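Local coordinates for cyclopropane mycolic acid synthase 3 (Mycobacterium tuberculosis, PDB 1L1E), which probably transfers a methylene group from S-adenosyl-L-methionine to a double bond of an alpha mycolic acid, forming the proximal cyclopropane ring, at residues T168-T173 against P206-V211. Numbering follows the deposited sequence.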
loop_
_atom_site.group_PDB
_atom_site.type_symbol
_atom_site.label_atom_id
_atom_site.label_comp_id
_atom_site.label_asym_id
_atom_site.label_seq_id
_atom_site.Cartn_x
_atom_site.Cartn_y
_atom_site.Cartn_z
ATOM N N THR A 168 -4.746 1.889 -3.303
ATOM C CA THR A 168 -5.085 2.606 -2.082
ATOM C C THR A 168 -6.480 2.296 -1.564
ATOM O O THR A 168 -7.357 1.886 -2.321
ATOM C CB THR A 168 -5.025 4.136 -2.331
ATOM O OG1 THR A 168 -3.694 4.501 -2.712
ATOM C CG2 THR A 168 -5.422 4.907 -1.089
ATOM N N ILE A 169 -6.651 2.496 -0.263
ATOM C CA ILE A 169 -7.921 2.317 0.411
ATOM C C ILE A 169 -8.790 3.460 -0.108
ATOM O O ILE A 169 -8.301 4.570 -0.316
ATOM C CB ILE A 169 -7.754 2.461 1.960
ATOM C CG1 ILE A 169 -7.104 1.198 2.531
ATOM C CG2 ILE A 169 -9.102 2.741 2.638
ATOM C CD1 ILE A 169 -6.626 1.355 3.968
ATOM N N VAL A 170 -10.065 3.183 -0.340
ATOM C CA VAL A 170 -11.004 4.226 -0.808
ATOM C C VAL A 170 -12.343 4.070 -0.101
ATOM O O VAL A 170 -12.660 3.003 0.435
ATOM C CB VAL A 170 -11.242 4.117 -2.316
ATOM C CG1 VAL A 170 -9.970 4.315 -3.142
ATOM C CG2 VAL A 170 -11.814 2.761 -2.729
ATOM N N ARG A 171 -13.102 5.145 -0.109
ATOM C CA ARG A 171 -14.434 5.157 0.508
ATOM C C ARG A 171 -15.466 4.772 -0.549
ATOM O O ARG A 171 -15.475 5.321 -1.661
ATOM C CB ARG A 171 -14.732 6.540 1.073
ATOM C CG ARG A 171 -13.838 6.892 2.262
ATOM C CD ARG A 171 -13.477 8.374 2.318
ATOM N NE ARG A 171 -14.475 9.172 3.041
ATOM C CZ ARG A 171 -14.185 10.280 3.732
ATOM N NH1 ARG A 171 -12.929 10.739 3.806
ATOM N NH2 ARG A 171 -15.097 11.008 4.392
ATOM N N PRO A 172 -16.377 3.832 -0.264
ATOM C CA PRO A 172 -17.349 3.401 -1.252
ATOM C C PRO A 172 -18.158 4.570 -1.754
ATOM O O PRO A 172 -18.372 5.552 -0.975
ATOM C CB PRO A 172 -18.182 2.377 -0.520
ATOM C CG PRO A 172 -17.623 2.242 0.888
ATOM C CD PRO A 172 -16.463 3.176 1.040
ATOM N N THR A 173 -18.565 4.435 -3.011
ATOM C CA THR A 173 -19.378 5.443 -3.718
ATOM C C THR A 173 -20.815 5.382 -3.225
ATOM O O THR A 173 -21.181 4.508 -2.427
ATOM C CB THR A 173 -19.388 5.165 -5.224
ATOM O OG1 THR A 173 -20.014 6.241 -5.912
ATOM C CG2 THR A 173 -20.147 3.889 -5.594
ATOM N N PRO A 206 -9.420 8.701 0.494
ATOM C CA PRO A 206 -10.135 9.362 -0.596
ATOM C C PRO A 206 -11.346 8.618 -1.120
ATOM O O PRO A 206 -11.478 7.401 -0.934
ATOM C CB PRO A 206 -9.067 9.490 -1.668
ATOM C CG PRO A 206 -8.338 8.188 -1.519
ATOM C CD PRO A 206 -8.176 8.079 -0.002
ATOM N N SER A 207 -12.233 9.378 -1.761
ATOM C CA SER A 207 -13.416 8.840 -2.391
ATOM C C SER A 207 -12.929 8.523 -3.797
ATOM O O SER A 207 -11.915 9.079 -4.245
ATOM C CB SER A 207 -14.535 9.899 -2.463
ATOM O OG SER A 207 -14.251 10.899 -3.441
ATOM N N ILE A 208 -13.629 7.628 -4.489
ATOM C CA ILE A 208 -13.250 7.269 -5.849
ATOM C C ILE A 208 -13.286 8.488 -6.780
ATOM O O ILE A 208 -12.373 8.683 -7.587
ATOM C CB ILE A 208 -14.148 6.134 -6.381
ATOM C CG1 ILE A 208 -13.856 4.853 -5.591
ATOM C CG2 ILE A 208 -13.880 5.892 -7.855
ATOM C CD1 ILE A 208 -14.798 3.705 -5.885
ATOM N N PRO A 209 -14.345 9.319 -6.691
ATOM C CA PRO A 209 -14.458 10.516 -7.530
ATOM C C PRO A 209 -13.261 11.462 -7.356
ATOM O O PRO A 209 -12.839 12.117 -8.309
ATOM C CB PRO A 209 -15.769 11.137 -7.053
ATOM C CG PRO A 209 -16.608 9.910 -6.798
ATOM C CD PRO A 209 -15.627 9.049 -6.009
ATOM N N THR A 210 -12.725 11.529 -6.139
ATOM C CA THR A 210 -11.575 12.380 -5.846
ATOM C C THR A 210 -10.311 11.879 -6.545
ATOM O O THR A 210 -9.565 12.668 -7.141
ATOM C CB THR A 210 -11.303 12.463 -4.323
ATOM O OG1 THR A 210 -12.256 13.342 -3.714
ATOM C CG2 THR A 210 -9.916 12.992 -4.055
ATOM N N VAL A 211 -10.056 10.574 -6.455
ATOM C CA VAL A 211 -8.882 10.009 -7.116
ATOM C C VAL A 211 -8.970 10.407 -8.585
ATOM O O VAL A 211 -8.032 10.980 -9.151
ATOM C CB VAL A 211 -8.856 8.472 -7.020
ATOM C CG1 VAL A 211 -7.710 7.925 -7.870
ATOM C CG2 VAL A 211 -8.714 8.042 -5.574
HETATM O O HOH W 1 -16.162 6.734 -3.649
#
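Arg171 and Pro206 join two chain segments that meet where a strand runs out and a helix begins. Arg171 N donates to Pro206 O at 2.9 Å, with 156° at the hydrogen, and the donor stands tilted 22° from the carbonyl plane. The same oxygen takes a CA-H...O contact from Val170 CA at 3.2 Å, so two neighbouring residues share one acceptor.

The first-turn amides of a helix lack the carbonyl partners that later turns enjoy, and two are met here by other means. Ser207 OG, at the N-cap, accepts from Thr210 N at 3.2 Å. A water accepts from Ile208 N at 2.8 Å; it also lies unusually close to Arg171 O, which makes that half of the bridge less certain.

Carbon-to-oxygen contacts and one apolar pair pack around these bonds. Pro206 lays ring atoms CD and CG against Ile169 O, CD at 3.5 Å; this buried oxygen has no hydrogen-bonding partner in the model. With chi1 at -67°, the Arg171 chain starts out anti to its carbonyl carbon and passes CB, CG and CD alongside Pro206 O; its NH1 then bonds to Leu205 O. The apolar pair is Val170 CG2 on Ile208 CG1 at 4.1 Å, the side chains lying aslant.

The contact thus ties the C-terminal end of strand 163-170 to the start of helix 208-216 in this Rossmann-like methyltransferase. Thr168 and Ile169 line the carbonate pocket, and Glu140 accepts from Ile169 N. Strand 279-286 pairs with Thr168 and Val170 and also touches Ile208 and Val211, while Tyr147 of helix 147-157 packs on Pro206 and Thr210.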